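Local atomic coordinates of uncharacterized protein AF_1796 (Archaeoglobus fulgidus, PDB entry 1VIM), a protein that is of unknown function but probably binds a carbohydrate derivative such as a sugar phosphate and may act as an isomerase. Residues 48-53 with 92-97; 116-121 with 133-138; 85-90 with 110-115; 53-58 with 102-107. One frame throughout, in Å; residues are numbered along the deposited sequence. Where two conformers were deposited one is given.

How the contacts relate
Contacts 1 and 2 lie in the parallel sheet of the SIS domain, whereas contacts 3 and 4 set loops against helix 103-115. Contact 1 joins strands 50-53 and 92-96, and contact 2 joins 118-123 and 136-139. Their centres are about 9 Å apart, with strands 92-96 and 118-123 adjacent in the sheet. Contacts 3 and 4 use opposite ends of helix 103-115, their centres about 16 Å apart. Contact 4 shares I53 with contact 1, whose segments alternate along the chain with those of contacts 3 and 4. Contact 2 comes last. The N-terminal end of the helix lies by loops that probably border the ligand site, while its C-terminal end runs into contact 2.

Contact 1: residues 48-53 with 92-97; sequences RSIFVI and VLVGIS. Unlike the reference sequence in segment 92-97: G95 (reference Ala).
I50, F51, V52 and I53 pair with V92, L93, V94 and G95 as neighbouring parallel strands in the Rossmann-like sheet of the SIS domain, and the strand directions differ by 19°. Backbone hydrogen bonds set the register. F51 donates to V92 O (N to O 2.8 Å) and accepts from V94 N at its own O, also at 2.8 Å. I53 repeats the scheme with V94 O and I96 N, and S49 O receives V92 N at the N-terminal end of the pairing. Weaker CA-H...O contacts fill the steps between, the shortest from L93 CA to F51 O at 3.2 Å.

Apolar contacts divide between the two faces. On the face of I50, V52, V92 and V94, I50 and V92 lie side by side, CG1 to CG1 at 3.8 Å, and I50 CG2 runs alongside V94 CG2; V52 and I96 touch helix 56-71. On the face of F51, L93 and I53, the last two rest on helix 103-115. L93 extends with CG trans to its backbone N (chi1 177°), which carries CD1 to 3.8 Å from I53 CG2.

With chi1 at -69° the F51 ring turns away from L93 and meets Y77 instead. F51 CB is the side-chain atom nearest L93 CD1, at 3.9 Å, while F51 O lies closer, at 3.5 Å. V92 O sits at the ring edge, near its plane, 4.2 Å from F51 CD1.

Contact 2: residues 116-121 with 133-138; sequences GSKLVA and MADVVM
Torsions bring D135 and L119 together: a chi1 of -63° sets the D135 carboxylate beside its own backbone N and turned to L119 N, while a chi1 of 173° extends L119 past A134 to M133. The contact closes a beta-alpha-beta crossover, in which strand 118-123 leads through helix 129-133 to the parallel strand 136-139. D135 OD1 takes the L119 N-H at 2.9 Å, on the anti side and somewhat out of the carboxylate plane. The same oxygen forms a salt bridge with K113, so a helix lysine and a strand amide both hold the carboxylate. L119 O is likewise doubly engaged, by D135 N at 2.7 Å in a bent bond (133°) and by V136 N at 3.3 Å. Regular parallel pairing follows, A121 donating to V136 O and accepting from M138 N.

L119 CD2 lies 3.8 Å from M133 CB, the two side chains crossing at a slant, and L119 CG rests against A134. Replacing L119 by an alanine would probably open a gap beside M133 and A134 and weaken the hold of helix 129-133 on the sheet. V120 and V136 meet on their own shared face, which helix 34-46 covers. On the face of L119 and A121, the methyl carbons A121 CB and A134 CB meet at 3.8 Å.

Contact 3: residues 85-90 with 110-115; sequences PRITDQ and KKAKDI. With FMT (formic acid), chain G.
Flat groups play a small part where I87 meets I115: one is the peptide carbonyl of I87, whose O has the I115 methyl CG2 against it at 3.6 Å, and the other is a formic acid molecule, probably from the crystallisation liquor. I87 CG2 lies on one side of the formic acid plane, 3.6 Å from O1, and P85 O lies on the opposite side, 3.5 Å from the formic acid C. Close to the plane, O1 accepts the I87 N-H at 2.9 Å in a nearly straight bond (164°). V194 and L195 of the second subunit donate their backbone N-H groups to the same formic acid, which thus lies at the subunit interface.

The rest involves no hydrogen bond between the two segments. I87 CG2 meets I115 CD1 at 3.8 Å, the two side chains crossing obliquely. The I87 CG1 branch, swung opposite the backbone N (chi1 -163°), sends CD1 on toward A112, 4.2 Å from its CB. D89 touches the helix through CB, 3.5 Å from I115 O. Beyond this the loop forms an ST turn, with Q90 N bonded to T88 OG1.

The loop between strands 76-78 and 92-96 thus lies against the last turn of helix 103-115. R86 and I115 reach the second subunit, while I87 also touches S117, just ahead of strand 118-123.

Contact 4: residues 53-58 with 102-107; sequences IGAGRS and TTSVVN
I53 opens the contact at the end of strand 50-53. Its CG1 branch, extended away from the backbone N (chi1 -176°), approaches V105 CG2 at 4.2 Å. G54 follows with its backbone against the same methyl: G54 CA lies 3.9 Å from V105 CG2. A side chain on G54 would point away from helix 103-115 and run into S58 O, a clash that glycine avoids.

A55 carries most of the remaining touch. Its N stands 3.7 Å from V105 CG2, the methyl that V105 holds beside its own backbone N. Its CB fits against the N-cap and first turn of helix 103-115, 3.7 Å from T102 CG2 and equally 3.7 Å from S104 OG. All of this is van der Waals contact, with no hydrogen bond across. The hydroxyls are engaged elsewhere: T102 OG1 with S97 OG and with E197 of the third subunit, S104 OG weakly with E196 O of that subunit.

G56 has a positive phi (57°), and the chain then turns into the helix. R57 turns off toward the subunit interface, bridging through NE to E163 of its own chain and through NH2 to D171 of the third subunit.

The end of strand 50-53 and the loop G54-A55 thus meet the start of helix 103-115. The strand-turn-helix with G54, G56 and G59 is consistent with a Rossmann-type glycine-rich loop, and in SIS domains the loop leading from S97 to T102 commonly forms part of the phosphosugar site, so this corner probably borders the ligand pocket.

Contact 1: residues 48-53 with 92-97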
# COMPACT_ATOMS: atom_id res chain seq x y z
N ARG A 48 -5.38 -7.53 -23.70
CA ARG A 48 -4.43 -6.44 -23.85
C ARG A 48 -3.58 -6.28 -22.59
O ARG A 48 -2.36 -6.22 -22.66
CB ARG A 48 -5.20 -5.16 -24.11
CG ARG A 48 -4.34 -3.92 -24.21
CD ARG A 48 -5.15 -2.62 -24.35
NE ARG A 48 -5.66 -2.24 -23.04
CZ ARG A 48 -5.60 -1.02 -22.51
NH1 ARG A 48 -5.12 0.02 -23.21
NH2 ARG A 48 -6.02 -0.85 -21.25
N SER A 49 -4.24 -6.22 -21.43
CA SER A 49 -3.56 -6.17 -20.15
C SER A 49 -4.42 -6.83 -19.10
O SER A 49 -5.61 -7.04 -19.31
CB SER A 49 -3.20 -4.76 -19.72
OG SER A 49 -2.75 -3.92 -20.74
N ILE A 50 -3.79 -7.21 -17.99
CA ILE A 50 -4.42 -7.96 -16.93
C ILE A 50 -4.49 -7.06 -15.71
O ILE A 50 -3.51 -6.40 -15.35
CB ILE A 50 -3.61 -9.25 -16.59
CG1 ILE A 50 -3.45 -10.10 -17.86
CG2 ILE A 50 -4.28 -10.03 -15.45
CD1 ILE A 50 -2.02 -10.47 -18.17
N PHE A 51 -5.67 -7.03 -15.10
CA PHE A 51 -5.87 -6.31 -13.86
C PHE A 51 -6.23 -7.33 -12.80
O PHE A 51 -6.98 -8.29 -13.10
CB PHE A 51 -7.02 -5.31 -14.01
CG PHE A 51 -6.72 -4.14 -14.93
CD1 PHE A 51 -6.54 -4.30 -16.30
CD2 PHE A 51 -6.68 -2.84 -14.42
CE1 PHE A 51 -6.27 -3.21 -17.12
CE2 PHE A 51 -6.46 -1.75 -15.23
CZ PHE A 51 -6.23 -1.93 -16.57
N VAL A 52 -5.74 -7.14 -11.57
CA VAL A 52 -6.07 -8.09 -10.49
C VAL A 52 -6.69 -7.37 -9.31
O VAL A 52 -6.38 -6.19 -9.04
CB VAL A 52 -4.86 -8.91 -10.02
CG1 VAL A 52 -4.17 -9.56 -11.20
CG2 VAL A 52 -3.92 -8.05 -9.18
N ILE A 53 -7.57 -8.08 -8.58
CA ILE A 53 -8.17 -7.49 -7.38
C ILE A 53 -8.51 -8.56 -6.37
O ILE A 53 -8.99 -9.63 -6.73
CB ILE A 53 -9.43 -6.64 -7.71
CG1 ILE A 53 -9.97 -5.97 -6.43
CG2 ILE A 53 -10.53 -7.50 -8.36
CD1 ILE A 53 -11.05 -4.97 -6.69
N VAL A 92 -8.58 -8.04 -19.14
CA VAL A 92 -9.18 -9.05 -18.28
C VAL A 92 -8.92 -8.68 -16.83
O VAL A 92 -7.82 -8.26 -16.49
CB VAL A 92 -8.66 -10.46 -18.63
CG1 VAL A 92 -7.19 -10.59 -18.39
CG2 VAL A 92 -9.44 -11.54 -17.85
N LEU A 93 -9.93 -8.85 -16.02
CA LEU A 93 -9.84 -8.66 -14.57
C LEU A 93 -9.85 -10.03 -13.94
O LEU A 93 -10.70 -10.86 -14.27
CB LEU A 93 -11.05 -7.87 -14.09
CG LEU A 93 -11.18 -7.62 -12.58
CD1 LEU A 93 -9.96 -6.83 -12.02
CD2 LEU A 93 -12.46 -6.89 -12.31
N VAL A 94 -8.91 -10.26 -13.03
CA VAL A 94 -8.87 -11.49 -12.24
C VAL A 94 -9.26 -11.08 -10.82
O VAL A 94 -8.54 -10.34 -10.15
CB VAL A 94 -7.48 -12.15 -12.24
CG1 VAL A 94 -7.52 -13.44 -11.39
CG2 VAL A 94 -7.03 -12.45 -13.70
N GLY A 95 -10.39 -11.58 -10.34
CA GLY A 95 -10.88 -11.29 -9.01
C GLY A 95 -10.76 -12.51 -8.13
O GLY A 95 -11.18 -13.61 -8.50
N ILE A 96 -10.20 -12.33 -6.95
CA ILE A 96 -9.99 -13.42 -6.00
C ILE A 96 -10.87 -13.20 -4.79
O ILE A 96 -10.76 -12.18 -4.11
CB ILE A 96 -8.52 -13.46 -5.57
CG1 ILE A 96 -7.61 -13.59 -6.79
CG2 ILE A 96 -8.28 -14.61 -4.58
CD1 ILE A 96 -6.15 -13.58 -6.45
N SER A 97 -11.78 -14.13 -4.55
CA SER A 97 -12.73 -14.05 -3.42
C SER A 97 -13.19 -15.44 -3.07
O SER A 97 -13.79 -16.10 -3.91
CB SER A 97 -13.93 -13.20 -3.81
OG SER A 97 -14.99 -13.30 -2.85

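Contact 2: residues 116-121 with 133-138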
# COMPACT_ATOMS: atom_id res chain seq x y z
N GLY A 116 -16.86 -3.64 -20.23
CA GLY A 116 -16.68 -4.68 -21.21
C GLY A 116 -15.44 -5.54 -21.06
O GLY A 116 -15.15 -6.37 -21.90
N SER A 117 -14.67 -5.32 -19.99
CA SER A 117 -13.59 -6.23 -19.66
C SER A 117 -14.10 -7.64 -19.45
O SER A 117 -15.24 -7.84 -19.00
CB SER A 117 -12.90 -5.72 -18.39
OG SER A 117 -11.88 -6.60 -17.88
N LYS A 118 -13.25 -8.62 -19.72
CA LYS A 118 -13.55 -9.99 -19.31
C LYS A 118 -13.18 -10.19 -17.84
O LYS A 118 -12.42 -9.39 -17.26
CB LYS A 118 -12.84 -11.00 -20.22
CG LYS A 118 -13.44 -10.97 -21.66
CD LYS A 118 -12.82 -11.99 -22.55
CE LYS A 118 -13.39 -11.86 -23.96
NZ LYS A 118 -12.85 -12.98 -24.79
N LEU A 119 -13.69 -11.26 -17.23
CA LEU A 119 -13.51 -11.51 -15.81
C LEU A 119 -13.23 -12.98 -15.56
O LEU A 119 -13.96 -13.85 -16.06
CB LEU A 119 -14.77 -11.07 -15.04
CG LEU A 119 -14.86 -11.40 -13.55
CD1 LEU A 119 -13.79 -10.64 -12.72
CD2 LEU A 119 -16.27 -11.09 -12.99
N VAL A 120 -12.15 -13.24 -14.84
CA VAL A 120 -11.86 -14.54 -14.28
C VAL A 120 -12.12 -14.46 -12.80
O VAL A 120 -11.54 -13.61 -12.11
CB VAL A 120 -10.40 -14.98 -14.51
CG1 VAL A 120 -10.13 -16.31 -13.85
CG2 VAL A 120 -10.06 -14.99 -15.99
N ALA A 121 -12.96 -15.36 -12.29
CA ALA A 121 -13.23 -15.43 -10.86
C ALA A 121 -12.46 -16.59 -10.27
O ALA A 121 -12.66 -17.72 -10.69
CB ALA A 121 -14.73 -15.57 -10.58
N MET A 133 -20.94 -13.51 -12.83
CA MET A 133 -20.50 -12.47 -13.75
C MET A 133 -19.31 -12.88 -14.62
O MET A 133 -18.98 -12.18 -15.58
CB MET A 133 -20.05 -11.23 -12.95
CG MET A 133 -21.20 -10.38 -12.46
SD MET A 133 -20.61 -8.84 -11.72
CE MET A 133 -19.91 -9.45 -10.27
N ALA A 134 -18.68 -14.00 -14.30
CA ALA A 134 -17.34 -14.28 -14.83
C ALA A 134 -17.39 -14.98 -16.16
O ALA A 134 -18.27 -15.78 -16.42
CB ALA A 134 -16.58 -15.14 -13.86
N ASP A 135 -16.40 -14.68 -16.99
CA ASP A 135 -16.22 -15.44 -18.22
C ASP A 135 -15.62 -16.81 -17.96
O ASP A 135 -15.92 -17.77 -18.70
CB ASP A 135 -15.34 -14.62 -19.17
CG ASP A 135 -16.01 -13.35 -19.56
OD1 ASP A 135 -15.79 -12.31 -18.90
OD2 ASP A 135 -16.81 -13.28 -20.53
N VAL A 136 -14.76 -16.90 -16.95
CA VAL A 136 -14.13 -18.15 -16.54
C VAL A 136 -14.23 -18.18 -15.02
O VAL A 136 -13.86 -17.21 -14.33
CB VAL A 136 -12.64 -18.21 -16.95
CG1 VAL A 136 -11.97 -19.42 -16.36
CG2 VAL A 136 -12.50 -18.21 -18.48
N VAL A 137 -14.77 -19.28 -14.51
CA VAL A 137 -14.93 -19.49 -13.08
C VAL A 137 -13.92 -20.56 -12.69
O VAL A 137 -14.10 -21.74 -13.03
CB VAL A 137 -16.36 -19.93 -12.73
CG1 VAL A 137 -16.51 -20.21 -11.24
CG2 VAL A 137 -17.36 -18.89 -13.24
N MET A 138 -12.84 -20.14 -12.03
CA MET A 138 -11.78 -21.04 -11.63
C MET A 138 -12.01 -21.44 -10.19
O MET A 138 -11.76 -20.66 -9.26
CB MET A 138 -10.43 -20.35 -11.87
CG MET A 138 -9.21 -21.18 -11.58
SD MET A 138 -8.98 -22.51 -12.82
CE MET A 138 -9.13 -23.89 -11.78

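Contact 3: residues 85-90 with 110-115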
# COMPACT_ATOMS: atom_id res chain seq x y z
N PRO A 85 -3.77 2.14 -15.03
CA PRO A 85 -4.52 3.00 -15.93
C PRO A 85 -5.98 2.53 -16.09
O PRO A 85 -6.38 1.54 -15.48
CB PRO A 85 -3.76 2.81 -17.24
CG PRO A 85 -3.43 1.31 -17.24
CD PRO A 85 -3.05 1.07 -15.74
N ARG A 86 -6.72 3.28 -16.90
CA ARG A 86 -8.10 2.93 -17.24
C ARG A 86 -8.23 1.49 -17.73
O ARG A 86 -7.57 1.08 -18.69
CB ARG A 86 -8.54 3.89 -18.36
CG ARG A 86 -9.92 3.60 -18.87
CD ARG A 86 -10.31 4.45 -20.08
NE ARG A 86 -10.54 5.84 -19.68
CZ ARG A 86 -11.70 6.31 -19.21
NH1 ARG A 86 -12.74 5.51 -19.05
NH2 ARG A 86 -11.80 7.59 -18.87
N ILE A 87 -9.12 0.72 -17.12
CA ILE A 87 -9.43 -0.60 -17.67
C ILE A 87 -10.36 -0.45 -18.90
O ILE A 87 -11.19 0.46 -18.97
CB ILE A 87 -10.05 -1.51 -16.59
CG1 ILE A 87 -9.99 -2.99 -17.02
CG2 ILE A 87 -11.49 -1.05 -16.23
CD1 ILE A 87 -10.40 -3.98 -15.91
N THR A 88 -10.20 -1.34 -19.87
CA THR A 88 -10.95 -1.24 -21.12
C THR A 88 -11.58 -2.57 -21.50
O THR A 88 -11.28 -3.61 -20.89
CB THR A 88 -10.02 -0.82 -22.31
OG1 THR A 88 -9.16 -1.92 -22.66
CG2 THR A 88 -9.16 0.39 -21.95
N ASP A 89 -12.36 -2.54 -22.57
CA ASP A 89 -13.02 -3.74 -23.07
C ASP A 89 -12.08 -4.76 -23.76
O ASP A 89 -12.56 -5.81 -24.22
CB ASP A 89 -14.23 -3.38 -23.95
CG ASP A 89 -13.86 -2.66 -25.23
OD1 ASP A 89 -12.67 -2.66 -25.63
OD2 ASP A 89 -14.75 -2.07 -25.91
N GLN A 90 -10.77 -4.48 -23.81
CA GLN A 90 -9.82 -5.47 -24.29
C GLN A 90 -9.05 -6.15 -23.16
O GLN A 90 -8.17 -6.99 -23.42
CB GLN A 90 -8.80 -4.82 -25.22
CG GLN A 90 -9.44 -4.26 -26.49
CD GLN A 90 -8.42 -4.04 -27.58
OE1 GLN A 90 -7.22 -3.98 -27.31
NE2 GLN A 90 -8.89 -3.98 -28.82
N LYS A 110 -18.38 -5.81 -11.29
CA LYS A 110 -19.56 -5.37 -12.05
C LYS A 110 -19.22 -4.14 -12.90
O LYS A 110 -19.62 -4.07 -14.08
CB LYS A 110 -20.73 -5.07 -11.11
CG LYS A 110 -22.06 -4.64 -11.82
CD LYS A 110 -22.56 -5.67 -12.84
CE LYS A 110 -24.02 -5.37 -13.28
NZ LYS A 110 -24.15 -4.10 -14.03
N LYS A 111 -18.50 -3.18 -12.35
CA LYS A 111 -18.12 -2.00 -13.13
C LYS A 111 -17.23 -2.40 -14.31
O LYS A 111 -17.41 -1.92 -15.43
CB LYS A 111 -17.43 -0.95 -12.27
CG LYS A 111 -16.95 0.29 -13.01
CD LYS A 111 -18.09 1.23 -13.39
CE LYS A 111 -17.54 2.57 -13.86
NZ LYS A 111 -16.46 3.02 -12.93
N ALA A 112 -16.27 -3.30 -14.07
CA ALA A 112 -15.43 -3.79 -15.15
C ALA A 112 -16.22 -4.50 -16.25
O ALA A 112 -15.95 -4.28 -17.45
CB ALA A 112 -14.36 -4.72 -14.57
N LYS A 113 -17.19 -5.32 -15.85
CA LYS A 113 -18.06 -6.02 -16.80
C LYS A 113 -18.87 -5.02 -17.62
O LYS A 113 -19.02 -5.18 -18.84
CB LYS A 113 -18.99 -6.99 -16.07
CG LYS A 113 -18.35 -8.30 -15.57
CD LYS A 113 -17.65 -9.12 -16.67
CE LYS A 113 -18.62 -9.65 -17.75
NZ LYS A 113 -17.93 -10.36 -18.89
N ASP A 114 -19.34 -3.95 -16.98
CA ASP A 114 -20.09 -2.91 -17.71
C ASP A 114 -19.23 -2.16 -18.73
O ASP A 114 -19.70 -1.80 -19.81
CB ASP A 114 -20.71 -1.93 -16.74
CG ASP A 114 -21.87 -2.53 -15.97
OD1 ASP A 114 -22.41 -3.59 -16.36
OD2 ASP A 114 -22.30 -1.98 -14.95
N ILE A 115 -17.96 -1.94 -18.39
CA ILE A 115 -16.98 -1.38 -19.34
C ILE A 115 -16.71 -2.35 -20.50
O ILE A 115 -16.35 -1.92 -21.62
CB ILE A 115 -15.68 -1.03 -18.58
CG1 ILE A 115 -15.97 0.20 -17.70
CG2 ILE A 115 -14.50 -0.85 -19.55
CD1 ILE A 115 -14.89 0.48 -16.66
C FMT G . -9.30 1.20 -13.62
O1 FMT G . -9.97 1.73 -14.51
O2 FMT G . -9.44 1.38 -12.40

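Contact 4: residues 53-58 with 102-107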
# COMPACT_ATOMS: atom_id res chain seq x y z
N ILE A 53 -7.57 -8.08 -8.58
CA ILE A 53 -8.17 -7.49 -7.38
C ILE A 53 -8.51 -8.56 -6.37
O ILE A 53 -8.99 -9.63 -6.73
CB ILE A 53 -9.43 -6.64 -7.71
CG1 ILE A 53 -9.97 -5.97 -6.43
CG2 ILE A 53 -10.53 -7.50 -8.36
CD1 ILE A 53 -11.05 -4.97 -6.69
N GLY A 54 -8.25 -8.25 -5.09
CA GLY A 54 -8.85 -8.96 -3.97
C GLY A 54 -8.90 -8.02 -2.79
O GLY A 54 -8.21 -7.00 -2.80
N ALA A 55 -9.74 -8.35 -1.82
CA ALA A 55 -9.81 -7.55 -0.60
C ALA A 55 -9.03 -8.23 0.50
O ALA A 55 -8.94 -9.44 0.55
CB ALA A 55 -11.25 -7.40 -0.16
N GLY A 56 -8.45 -7.44 1.40
CA GLY A 56 -7.78 -8.03 2.56
C GLY A 56 -6.70 -9.02 2.18
O GLY A 56 -5.87 -8.78 1.29
N ARG A 57 -6.68 -10.17 2.85
CA ARG A 57 -5.69 -11.20 2.53
C ARG A 57 -5.77 -11.71 1.10
O ARG A 57 -4.73 -12.00 0.49
CB ARG A 57 -5.74 -12.33 3.56
CG ARG A 57 -4.95 -11.95 4.82
CD ARG A 57 -5.22 -12.79 6.05
NE ARG A 57 -5.05 -14.21 5.76
CZ ARG A 57 -4.21 -15.03 6.40
NH1 ARG A 57 -3.35 -14.60 7.32
NH2 ARG A 57 -4.20 -16.32 6.06
N SER A 58 -6.96 -11.76 0.50
CA SER A 58 -7.04 -12.13 -0.91
C SER A 58 -6.42 -11.07 -1.81
O SER A 58 -5.98 -11.39 -2.92
CB SER A 58 -8.48 -12.41 -1.32
OG SER A 58 -8.85 -13.70 -0.81
N THR A 102 -17.50 -11.04 -1.71
CA THR A 102 -16.73 -9.94 -1.15
C THR A 102 -17.18 -8.65 -1.79
O THR A 102 -17.07 -8.47 -3.01
CB THR A 102 -15.25 -10.18 -1.48
OG1 THR A 102 -14.83 -11.44 -0.94
CG2 THR A 102 -14.39 -9.16 -0.82
N THR A 103 -17.72 -7.72 -0.99
CA THR A 103 -18.49 -6.62 -1.54
C THR A 103 -17.68 -5.75 -2.50
O THR A 103 -18.11 -5.45 -3.63
CB THR A 103 -19.06 -5.76 -0.41
OG1 THR A 103 -19.78 -6.63 0.48
CG2 THR A 103 -20.08 -4.76 -0.94
N SER A 104 -16.48 -5.37 -2.07
CA SER A 104 -15.68 -4.48 -2.90
C SER A 104 -15.30 -5.14 -4.23
O SER A 104 -15.33 -4.49 -5.28
CB SER A 104 -14.46 -4.01 -2.13
OG SER A 104 -13.68 -5.12 -1.79
N VAL A 105 -15.01 -6.43 -4.18
CA VAL A 105 -14.57 -7.17 -5.36
C VAL A 105 -15.75 -7.37 -6.32
O VAL A 105 -15.61 -7.17 -7.53
CB VAL A 105 -13.93 -8.50 -4.94
CG1 VAL A 105 -13.63 -9.40 -6.15
CG2 VAL A 105 -12.67 -8.24 -4.14
N VAL A 106 -16.92 -7.69 -5.78
CA VAL A 106 -18.11 -7.79 -6.62
C VAL A 106 -18.46 -6.45 -7.28
O VAL A 106 -18.73 -6.40 -8.49
CB VAL A 106 -19.29 -8.34 -5.78
CG1 VAL A 106 -20.63 -8.19 -6.50
CG2 VAL A 106 -19.04 -9.82 -5.43
N ASN A 107 -18.42 -5.37 -6.50
CA ASN A 107 -18.79 -4.06 -7.06
C ASN A 107 -17.83 -3.63 -8.17
O ASN A 107 -18.26 -3.14 -9.23
CB ASN A 107 -18.87 -3.01 -5.95
CG ASN A 107 -20.05 -3.23 -5.02
OD1 ASN A 107 -20.97 -4.00 -5.32
ND2 ASN A 107 -20.03 -2.52 -3.88